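Local structure of dicer Related Helicase (Caenorhabditis elegans, 6M6Q) at residues P19-Y24 and G133-D138; Y28-K33 and T126-E131; W161-T166 and E287-G292. The protein belongs to the RIG-I-like helicases of RNA interference and probably binds RNA and hydrolyses ATP, this chain being its N-terminal domain. One frame throughout, in Å; residues are numbered along the deposited sequence.

Contact 1: P19-Y24 and G133-D138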
loop_
_atom_site.group_PDB
_atom_site.type_symbol
_atom_site.label_atom_id
_atom_site.label_comp_id
_atom_site.label_asym_id
_atom_site.label_seq_id
_atom_site.Cartn_x
_atom_site.Cartn_y
_atom_site.Cartn_z
ATOM N N PRO B 19 -11.311 5.124 22.050
ATOM C CA PRO B 19 -10.962 6.533 21.907
ATOM C C PRO B 19 -9.860 6.747 20.853
ATOM O O PRO B 19 -9.252 5.763 20.410
ATOM C CB PRO B 19 -10.472 6.919 23.315
ATOM C CG PRO B 19 -9.904 5.615 23.885
ATOM C CD PRO B 19 -10.744 4.513 23.265
ATOM N N PHE B 20 -9.619 8.013 20.489
ATOM C CA PHE B 20 -8.594 8.439 19.508
ATOM C C PHE B 20 -7.250 7.772 19.841
ATOM O O PHE B 20 -6.542 7.315 18.905
ATOM C CB PHE B 20 -8.472 9.962 19.486
ATOM C CG PHE B 20 -7.590 10.494 18.384
ATOM C CD1 PHE B 20 -6.207 10.497 18.513
ATOM C CD2 PHE B 20 -8.142 10.995 17.214
ATOM C CE1 PHE B 20 -5.400 10.986 17.500
ATOM C CE2 PHE B 20 -7.331 11.479 16.202
ATOM C CZ PHE B 20 -5.963 11.470 16.344
ATOM N N GLU B 21 -6.909 7.714 21.136
ATOM C CA GLU B 21 -5.557 7.340 21.643
ATOM C C GLU B 21 -5.378 5.814 21.592
ATOM O O GLU B 21 -4.244 5.357 21.819
ATOM C CB GLU B 21 -5.353 7.875 23.062
ATOM C CG GLU B 21 -5.459 9.401 23.177
ATOM C CD GLU B 21 -6.869 9.954 23.328
ATOM O OE1 GLU B 21 -7.030 11.182 23.229
ATOM O OE2 GLU B 21 -7.803 9.159 23.538
ATOM N N SER B 22 -6.428 5.056 21.252
ATOM C CA SER B 22 -6.352 3.578 21.107
ATOM C C SER B 22 -5.499 3.229 19.885
ATOM O O SER B 22 -5.687 3.798 18.816
ATOM C CB SER B 22 -7.718 2.948 21.025
ATOM O OG SER B 22 -7.600 1.555 20.717
ATOM N N PRO B 23 -4.546 2.280 19.999
ATOM C CA PRO B 23 -3.733 1.872 18.861
ATOM C C PRO B 23 -4.574 1.458 17.640
ATOM O O PRO B 23 -4.100 1.617 16.526
ATOM C CB PRO B 23 -2.942 0.643 19.354
ATOM C CG PRO B 23 -3.009 0.715 20.870
ATOM C CD PRO B 23 -4.252 1.510 21.207
ATOM N N TYR B 24 -5.766 0.895 17.885
ATOM C CA TYR B 24 -6.622 0.229 16.877
ATOM C C TYR B 24 -7.609 1.242 16.253
ATOM O O TYR B 24 -8.334 0.852 15.312
ATOM C CB TYR B 24 -7.341 -0.953 17.526
ATOM C CG TYR B 24 -6.428 -1.955 18.191
ATOM C CD1 TYR B 24 -5.840 -2.972 17.461
ATOM C CD2 TYR B 24 -6.176 -1.916 19.559
ATOM C CE1 TYR B 24 -5.035 -3.928 18.060
ATOM C CE2 TYR B 24 -5.369 -2.862 20.175
ATOM C CZ TYR B 24 -4.781 -3.861 19.419
ATOM O OH TYR B 24 -3.979 -4.797 19.994
ATOM N N GLY B 133 -3.502 15.372 11.422
ATOM C CA GLY B 133 -4.546 15.277 10.386
ATOM C C GLY B 133 -5.735 14.439 10.816
ATOM O O GLY B 133 -6.844 14.782 10.438
ATOM N N LEU B 134 -5.510 13.377 11.580
ATOM C CA LEU B 134 -6.605 12.544 12.139
ATOM C C LEU B 134 -7.372 13.337 13.192
ATOM O O LEU B 134 -8.591 13.191 13.259
ATOM C CB LEU B 134 -6.023 11.271 12.731
ATOM C CG LEU B 134 -6.214 10.037 11.869
ATOM C CD1 LEU B 134 -5.236 8.959 12.272
ATOM C CD2 LEU B 134 -7.646 9.536 11.961
ATOM N N ARG B 135 -6.675 14.150 13.972
ATOM C CA ARG B 135 -7.290 15.055 14.969
ATOM C C ARG B 135 -8.312 15.927 14.250
ATOM O O ARG B 135 -9.453 16.013 14.735
ATOM C CB ARG B 135 -6.219 15.899 15.676
ATOM C CG ARG B 135 -5.360 15.116 16.658
ATOM C CD ARG B 135 -6.056 14.941 17.979
ATOM N NE ARG B 135 -5.337 14.055 18.874
ATOM C CZ ARG B 135 -5.850 13.534 19.983
ATOM N NH1 ARG B 135 -5.107 12.753 20.748
ATOM N NH2 ARG B 135 -7.098 13.816 20.339
ATOM N N ILE B 136 -7.919 16.532 13.132
ATOM C CA ILE B 136 -8.795 17.463 12.376
ATOM C C ILE B 136 -9.973 16.657 11.836
ATOM O O ILE B 136 -11.131 17.150 11.948
ATOM C CB ILE B 136 -8.026 18.194 11.270
ATOM C CG1 ILE B 136 -6.804 18.924 11.834
ATOM C CG2 ILE B 136 -8.958 19.145 10.531
ATOM C CD1 ILE B 136 -5.924 19.554 10.788
ATOM N N ALA B 137 -9.702 15.458 11.309
ATOM C CA ALA B 137 -10.717 14.577 10.698
ATOM C C ALA B 137 -11.709 14.124 11.770
ATOM O O ALA B 137 -12.903 14.052 11.461
ATOM C CB ALA B 137 -10.056 13.411 10.022
ATOM N N ASP B 138 -11.224 13.843 12.987
ATOM C CA ASP B 138 -12.062 13.386 14.136
ATOM C C ASP B 138 -13.086 14.481 14.436
ATOM O O ASP B 138 -14.276 14.178 14.451
ATOM C CB ASP B 138 -11.201 13.042 15.360
ATOM C CG ASP B 138 -11.866 12.130 16.390
ATOM O OD1 ASP B 138 -12.697 11.288 15.979
ATOM O OD2 ASP B 138 -11.526 12.256 17.606
#
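F20 brings its ring against helix 131-144, where it meets L134, R135 and D138. Its CG lies anti to the backbone N (chi1 -172°), which carries the ring out to the helix. The far end of the ring rests on the helix backbone: CE2 of F20 is 3.5 Å from the carbonyl carbon C of L134, close to the ring plane. CZ of F20 touches CB of L134 at 3.6 Å. Over one face lies the side chain of R135. Its guanidinium is stacked on the ring, with the planes 23° apart and CZ of R135 3.8 Å from the centroid of F20. This is a cation-pi contact. The methylene CD of R135 adds a CH-pi contact on the same ring, 4.1 Å from the centroid of F20. D138 approaches obliquely, its OD2 3.6 Å from CD2 of F20. The other carboxylate oxygen, OD1, is hydrogen-bonded to H153.

The side chain of E21 does not set out toward the helix, but a bend at chi2 brings its carboxylate to R135. OE1 of E21 and NH1 of R135 form a long salt bridge of 3.5 Å. The oxygen comes in at the edge of the guanidinium, near its plane.

F20 and E21 are the central residues of a type I beta turn from P19 to S22. S22 follows, and its OG accepts a weak capping bond from the backbone N of Y24, just ahead of helix 25-29. F25 of that helix also meets the F20 ring.

R135 uses its face for the cation-pi stack on the buried ring and its edge for the carboxylate of E21 at the exposed side. The two partners would restrain the rotation of the guanidinium, and its charge is probably balanced in part by E21.

Contact 2: Y28-K33 and T126-E131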
loop_
_atom_site.group_PDB
_atom_site.type_symbol
_atom_site.label_atom_id
_atom_site.label_comp_id
_atom_site.label_asym_id
_atom_site.label_seq_id
_atom_site.Cartn_x
_atom_site.Cartn_y
_atom_site.Cartn_z
ATOM N N TYR B 28 -9.520 1.748 12.033
ATOM C CA TYR B 28 -10.971 1.564 12.150
ATOM C C TYR B 28 -11.661 2.817 11.596
ATOM O O TYR B 28 -12.545 2.674 10.734
ATOM C CB TYR B 28 -11.376 1.223 13.583
ATOM C CG TYR B 28 -12.830 0.832 13.691
ATOM C CD1 TYR B 28 -13.793 1.745 14.101
ATOM C CD2 TYR B 28 -13.260 -0.409 13.260
ATOM C CE1 TYR B 28 -15.134 1.417 14.114
ATOM C CE2 TYR B 28 -14.598 -0.757 13.288
ATOM C CZ TYR B 28 -15.538 0.162 13.710
ATOM O OH TYR B 28 -16.857 -0.193 13.758
ATOM N N PHE B 29 -11.202 4.002 11.988
ATOM C CA PHE B 29 -11.747 5.300 11.504
ATOM C C PHE B 29 -11.651 5.367 9.970
ATOM O O PHE B 29 -12.574 5.904 9.354
ATOM C CB PHE B 29 -11.018 6.481 12.138
ATOM C CG PHE B 29 -11.533 7.824 11.693
ATOM C CD1 PHE B 29 -12.620 8.409 12.313
ATOM C CD2 PHE B 29 -10.950 8.489 10.622
ATOM C CE1 PHE B 29 -13.107 9.636 11.885
ATOM C CE2 PHE B 29 -11.439 9.717 10.199
ATOM C CZ PHE B 29 -12.507 10.295 10.842
ATOM N N ARG B 30 -10.572 4.825 9.387
ATOM C CA ARG B 30 -10.271 4.883 7.923
ATOM C C ARG B 30 -11.182 3.940 7.128
ATOM O O ARG B 30 -11.160 4.046 5.913
ATOM C CB ARG B 30 -8.793 4.575 7.654
ATOM C CG ARG B 30 -7.870 5.721 8.040
ATOM C CD ARG B 30 -6.480 5.576 7.499
ATOM N NE ARG B 30 -5.768 4.417 8.019
ATOM C CZ ARG B 30 -4.864 4.449 9.014
ATOM N NH1 ARG B 30 -4.594 5.581 9.648
ATOM N NH2 ARG B 30 -4.232 3.340 9.363
ATOM N N LEU B 31 -12.028 3.135 7.784
ATOM C CA LEU B 31 -13.130 2.385 7.100
ATOM C C LEU B 31 -14.264 3.367 6.739
ATOM O O LEU B 31 -15.076 3.023 5.842
ATOM C CB LEU B 31 -13.619 1.229 7.985
ATOM C CG LEU B 31 -12.580 0.134 8.280
ATOM C CD1 LEU B 31 -12.987 -0.718 9.470
ATOM C CD2 LEU B 31 -12.360 -0.750 7.076
ATOM N N LEU B 32 -14.234 4.591 7.298
ATOM C CA LEU B 32 -15.177 5.714 6.965
ATOM C C LEU B 32 -14.505 6.754 6.050
ATOM O O LEU B 32 -15.058 7.857 5.924
ATOM C CB LEU B 32 -15.638 6.418 8.255
ATOM C CG LEU B 32 -16.648 5.681 9.121
ATOM C CD1 LEU B 32 -16.704 6.308 10.504
ATOM C CD2 LEU B 32 -18.015 5.696 8.477
ATOM N N LYS B 33 -13.339 6.460 5.482
ATOM C CA LYS B 33 -12.553 7.449 4.697
ATOM C C LYS B 33 -13.377 7.974 3.502
ATOM O O LYS B 33 -13.194 9.135 3.160
ATOM C CB LYS B 33 -11.212 6.851 4.266
ATOM C CG LYS B 33 -11.245 5.828 3.138
ATOM C CD LYS B 33 -9.843 5.472 2.674
ATOM C CE LYS B 33 -9.775 5.059 1.236
ATOM N NZ LYS B 33 -8.545 4.283 0.971
ATOM N N THR B 126 -2.650 11.524 2.771
ATOM C CA THR B 126 -1.838 12.571 3.433
ATOM C C THR B 126 -2.407 12.861 4.834
ATOM O O THR B 126 -1.614 12.869 5.794
ATOM C CB THR B 126 -1.754 13.840 2.570
ATOM O OG1 THR B 126 -1.214 13.509 1.294
ATOM C CG2 THR B 126 -0.878 14.904 3.181
ATOM N N VAL B 127 -3.725 13.062 4.947
ATOM C CA VAL B 127 -4.393 13.592 6.170
ATOM C C VAL B 127 -4.725 12.453 7.149
ATOM O O VAL B 127 -4.737 12.712 8.317
ATOM C CB VAL B 127 -5.657 14.405 5.838
ATOM C CG1 VAL B 127 -5.360 15.555 4.928
ATOM C CG2 VAL B 127 -6.749 13.542 5.257
ATOM N N LEU B 128 -5.075 11.266 6.677
ATOM C CA LEU B 128 -5.646 10.194 7.543
ATOM C C LEU B 128 -4.536 9.246 8.036
ATOM O O LEU B 128 -4.862 8.253 8.652
ATOM C CB LEU B 128 -6.723 9.420 6.763
ATOM C CG LEU B 128 -8.021 10.178 6.464
ATOM C CD1 LEU B 128 -9.100 9.217 6.006
ATOM C CD2 LEU B 128 -8.519 10.960 7.672
ATOM N N PHE B 129 -3.271 9.516 7.757
ATOM C CA PHE B 129 -2.149 8.644 8.200
ATOM C C PHE B 129 -1.165 9.473 9.022
ATOM O O PHE B 129 -0.031 9.017 9.249
ATOM C CB PHE B 129 -1.511 7.952 6.996
ATOM C CG PHE B 129 -2.338 6.836 6.398
ATOM C CD1 PHE B 129 -3.361 7.096 5.485
ATOM C CD2 PHE B 129 -2.080 5.510 6.728
ATOM C CE1 PHE B 129 -4.114 6.057 4.948
ATOM C CE2 PHE B 129 -2.817 4.475 6.157
ATOM C CZ PHE B 129 -3.819 4.749 5.261
ATOM N N ASP B 130 -1.628 10.636 9.476
ATOM C CA ASP B 130 -0.876 11.646 10.256
ATOM C C ASP B 130 -1.709 11.981 11.489
ATOM O O ASP B 130 -2.954 12.161 11.327
ATOM C CB ASP B 130 -0.652 12.906 9.424
ATOM C CG ASP B 130 0.238 13.947 10.069
ATOM O OD1 ASP B 130 -0.309 14.860 10.713
ATOM O OD2 ASP B 130 1.470 13.874 9.866
ATOM N N GLU B 131 -1.084 12.023 12.673
ATOM C CA GLU B 131 -1.788 12.257 13.961
ATOM C C GLU B 131 -2.537 13.597 13.878
ATOM O O GLU B 131 -3.741 13.612 14.156
ATOM C CB GLU B 131 -0.811 12.236 15.142
ATOM C CG GLU B 131 -1.370 12.907 16.401
ATOM C CD GLU B 131 -0.888 12.354 17.732
ATOM O OE1 GLU B 131 0.131 11.614 17.739
ATOM O OE2 GLU B 131 -1.532 12.678 18.767
#
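R30 reaches L128 and F129, just past the end of helix 94-127, with most of its side chain. From CB the chain leaves with CG anti to the carbonyl carbon, heading toward L128. CG of R30 passes CB of L128 at 4.1 Å. CD of R30 comes closer, 3.3 Å from the carbonyl O of L128, and also forms a CH-pi contact with the face of F129. A bend at chi3 (-64°) then lays the guanidinium flat on that ring, with the planes 16° apart. NE of R30 sits over the rim of the face, 3.4 Å from CZ of F129. CZ of R30 makes the cation-pi contact, 3.9 Å from the F129 centroid. At the tip, NH1 of R30 donates to O of L128 at 2.9 Å, in the carbonyl plane. It is a bent bond (146° at the hydrogen), with the oxygen somewhat out of the guanidinium plane. NH2 of R30 lies above the ring, 3.7 Å from CE2 of F129.

The charge has a further partner: NE forms a salt bridge with D188. Y184 stacks on F129.

The L128 side chain spreads between two neighbours. CD1 of L128 meets CB of K33 at 3.6 Å, and CD2 meets the edge of the F29 ring. The contact thus joins the turn between helices 25-29 and 33-42 to the link between helices 94-127 and 131-144. A137 of helix 131-144 packs on both F29 and L128.

Contact 3: W161-T166 and E287-G292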
loop_
_atom_site.group_PDB
_atom_site.type_symbol
_atom_site.label_atom_id
_atom_site.label_comp_id
_atom_site.label_asym_id
_atom_site.label_seq_id
_atom_site.Cartn_x
_atom_site.Cartn_y
_atom_site.Cartn_z
ATOM N N TRP B 161 -16.911 -7.348 25.380
ATOM C CA TRP B 161 -17.359 -7.701 24.003
ATOM C C TRP B 161 -16.294 -8.573 23.326
ATOM O O TRP B 161 -15.224 -8.066 23.051
ATOM C CB TRP B 161 -17.648 -6.444 23.189
ATOM C CG TRP B 161 -18.597 -6.681 22.059
ATOM C CD1 TRP B 161 -18.301 -6.813 20.734
ATOM C CD2 TRP B 161 -20.015 -6.858 22.170
ATOM N NE1 TRP B 161 -19.442 -7.033 20.012
ATOM C CE2 TRP B 161 -20.508 -7.072 20.866
ATOM C CE3 TRP B 161 -20.912 -6.855 23.239
ATOM C CZ2 TRP B 161 -21.859 -7.272 20.610
ATOM C CZ3 TRP B 161 -22.249 -7.045 22.986
ATOM C CH2 TRP B 161 -22.715 -7.254 21.689
ATOM N N LEU B 162 -16.605 -9.832 23.054
ATOM C CA LEU B 162 -15.633 -10.849 22.579
ATOM C C LEU B 162 -15.360 -10.639 21.081
ATOM O O LEU B 162 -14.297 -11.075 20.599
ATOM C CB LEU B 162 -16.223 -12.231 22.869
ATOM C CG LEU B 162 -15.503 -13.424 22.250
ATOM C CD1 LEU B 162 -14.115 -13.605 22.848
ATOM C CD2 LEU B 162 -16.321 -14.675 22.439
ATOM N N THR B 163 -16.307 -10.039 20.369
ATOM C CA THR B 163 -16.194 -9.730 18.929
ATOM C C THR B 163 -15.088 -8.699 18.735
ATOM O O THR B 163 -14.392 -8.772 17.727
ATOM C CB THR B 163 -17.523 -9.222 18.379
ATOM O OG1 THR B 163 -18.320 -10.361 18.072
ATOM C CG2 THR B 163 -17.352 -8.351 17.158
ATOM N N ALA B 164 -14.967 -7.755 19.666
ATOM C CA ALA B 164 -13.966 -6.666 19.632
ATOM C C ALA B 164 -12.559 -7.255 19.759
ATOM O O ALA B 164 -11.672 -6.771 19.060
ATOM C CB ALA B 164 -14.241 -5.650 20.713
ATOM N N GLU B 165 -12.388 -8.276 20.604
ATOM C CA GLU B 165 -11.097 -8.965 20.858
ATOM C C GLU B 165 -10.668 -9.719 19.601
ATOM O O GLU B 165 -9.514 -9.539 19.189
ATOM C CB GLU B 165 -11.203 -9.911 22.054
ATOM C CG GLU B 165 -9.906 -10.668 22.341
ATOM C CD GLU B 165 -10.037 -11.928 23.201
ATOM O OE1 GLU B 165 -9.155 -12.824 23.087
ATOM O OE2 GLU B 165 -11.011 -12.017 23.985
ATOM N N THR B 166 -11.578 -10.463 18.969
ATOM C CA THR B 166 -11.286 -11.221 17.715
ATOM C C THR B 166 -10.826 -10.241 16.616
ATOM O O THR B 166 -9.796 -10.487 16.007
ATOM C CB THR B 166 -12.495 -12.049 17.256
ATOM O OG1 THR B 166 -13.086 -12.685 18.388
ATOM C CG2 THR B 166 -12.133 -13.078 16.210
ATOM N N GLU B 287 -15.572 -17.474 17.063
ATOM C CA GLU B 287 -14.827 -16.964 15.881
ATOM C C GLU B 287 -15.436 -17.528 14.584
ATOM O O GLU B 287 -14.772 -17.425 13.541
ATOM C CB GLU B 287 -13.346 -17.328 15.989
ATOM C CG GLU B 287 -12.657 -16.756 17.213
ATOM C CD GLU B 287 -11.181 -17.109 17.340
ATOM O OE1 GLU B 287 -10.823 -18.275 17.059
ATOM O OE2 GLU B 287 -10.389 -16.213 17.726
ATOM N N GLU B 288 -16.686 -18.015 14.636
ATOM C CA GLU B 288 -17.435 -18.586 13.480
ATOM C C GLU B 288 -17.589 -17.517 12.401
ATOM O O GLU B 288 -17.515 -17.882 11.203
ATOM C CB GLU B 288 -18.818 -19.070 13.918
ATOM C CG GLU B 288 -19.271 -20.345 13.238
ATOM C CD GLU B 288 -20.312 -21.141 14.016
ATOM O OE1 GLU B 288 -21.476 -20.677 14.111
ATOM O OE2 GLU B 288 -19.957 -22.217 14.535
ATOM N N TRP B 289 -17.806 -16.252 12.811
ATOM C CA TRP B 289 -17.992 -15.106 11.885
ATOM C C TRP B 289 -16.707 -14.863 11.088
ATOM O O TRP B 289 -16.816 -14.602 9.859
ATOM C CB TRP B 289 -18.465 -13.848 12.619
ATOM C CG TRP B 289 -17.485 -13.220 13.560
ATOM C CD1 TRP B 289 -17.500 -13.307 14.919
ATOM C CD2 TRP B 289 -16.448 -12.274 13.235
ATOM N NE1 TRP B 289 -16.527 -12.511 15.462
ATOM C CE2 TRP B 289 -15.857 -11.876 14.453
ATOM C CE3 TRP B 289 -15.950 -11.734 12.042
ATOM C CZ2 TRP B 289 -14.792 -10.980 14.505
ATOM C CZ3 TRP B 289 -14.900 -10.846 12.097
ATOM C CH2 TRP B 289 -14.325 -10.482 13.313
ATOM N N TYR B 290 -15.544 -14.970 11.743
ATOM C CA TYR B 290 -14.212 -14.729 11.133
ATOM C C TYR B 290 -13.927 -15.819 10.098
ATOM O O TYR B 290 -13.552 -15.476 8.968
ATOM C CB TYR B 290 -13.118 -14.629 12.202
ATOM C CG TYR B 290 -11.719 -14.604 11.637
ATOM C CD1 TYR B 290 -10.903 -15.728 11.690
ATOM C CD2 TYR B 290 -11.275 -13.523 10.903
ATOM C CE1 TYR B 290 -9.645 -15.736 11.113
ATOM C CE2 TYR B 290 -10.018 -13.513 10.320
ATOM C CZ TYR B 290 -9.197 -14.623 10.429
ATOM O OH TYR B 290 -7.959 -14.623 9.853
ATOM N N TYR B 291 -14.121 -17.091 10.458
ATOM C CA TYR B 291 -13.882 -18.245 9.554
ATOM C C TYR B 291 -14.959 -18.241 8.460
ATOM O O TYR B 291 -14.660 -18.672 7.347
ATOM C CB TYR B 291 -13.790 -19.555 10.353
ATOM C CG TYR B 291 -12.618 -19.609 11.304
ATOM C CD1 TYR B 291 -11.333 -19.332 10.863
ATOM C CD2 TYR B 291 -12.787 -19.894 12.653
ATOM C CE1 TYR B 291 -10.250 -19.331 11.731
ATOM C CE2 TYR B 291 -11.714 -19.894 13.536
ATOM C CZ TYR B 291 -10.440 -19.608 13.072
ATOM O OH TYR B 291 -9.367 -19.616 13.920
ATOM N N GLY B 292 -16.149 -17.712 8.757
ATOM C CA GLY B 292 -17.237 -17.500 7.775
ATOM C C GLY B 292 -16.849 -16.496 6.695
ATOM O O GLY B 292 -17.233 -16.698 5.529
#
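T166, which packs on W289 across the contact, sends two donors to the carbonyl O of L162. OG1 of T166 donates to O of L162 at 3.0 Å, and the backbone N of T166 donates to the same O of L162 at 3.2 Å. The two arrive from opposite faces of the carbonyl plane, with OG1 tilted 26° out of it. The hydroxyl is thus turned back onto its own helix, one turn earlier. CG2 is anti to the backbone N, and it is left to face the other segment. CG2 of T166 lies 3.8 Å from CG of E287 and makes a looser contact with CB of Y290. CB of T166 meets CZ2 of W289 at 3.7 Å, in an oblique approach to the indole.

W289 has CG in the crowded position between the backbone N and the carbonyl carbon (chi1 68°). From there its indole extends to the first turns of helix 162-171. On its own segment, CB of Y290 lies over one face of the ring, toward the rim.

The contact joins the N-terminal ends of helices 162-171 and 288-295. The N-to-C directions of their short segments are 42° apart, and the axes of these segments come within 11.2 Å. This is side-chain packing between two helices of an all-helical domain, and the large indole spans much of the separation.

T163 approaches the pyrrole end of the indole obliquely, with OG1 of T163 3.8 Å from NE1 of W289. The hydroxyl is satisfied by the carbonyl O of F275, and the ring of F275 meets W289 edge-to-face. E287, at the N-cap position of helix 288-295, has a chain extended beyond CG. It runs past T166, and OE2 of E287 lies 3.9 Å from CG2 of T166. Further along helix 162-171, K170 touches E287, Y290 and Y291, while F171 packs on W289.

In the fold
Contacts 1 and 2 adjoin, their centres 8 Å apart, and contact 2 is nested within the chain loop closed by contact 1. Both rest on the region around helices 25-29 and 131-144, where L134 packs on F29. Contact 2 lies nearest the chain centre, about 11 Å between centres, against about 17 and 19 Å for contacts 1 and 3. Contacts 1 and 2 each stack an arginine on a phenylalanine. In contact 1 the arginine is exposed and its acid partner comes from the facing segment. In contact 2 it is buried and also bonds a backbone carbonyl. Contact 3 stands apart, its centre about 24 Å from both others. It is mostly buried, but joins other helices without a charge pair.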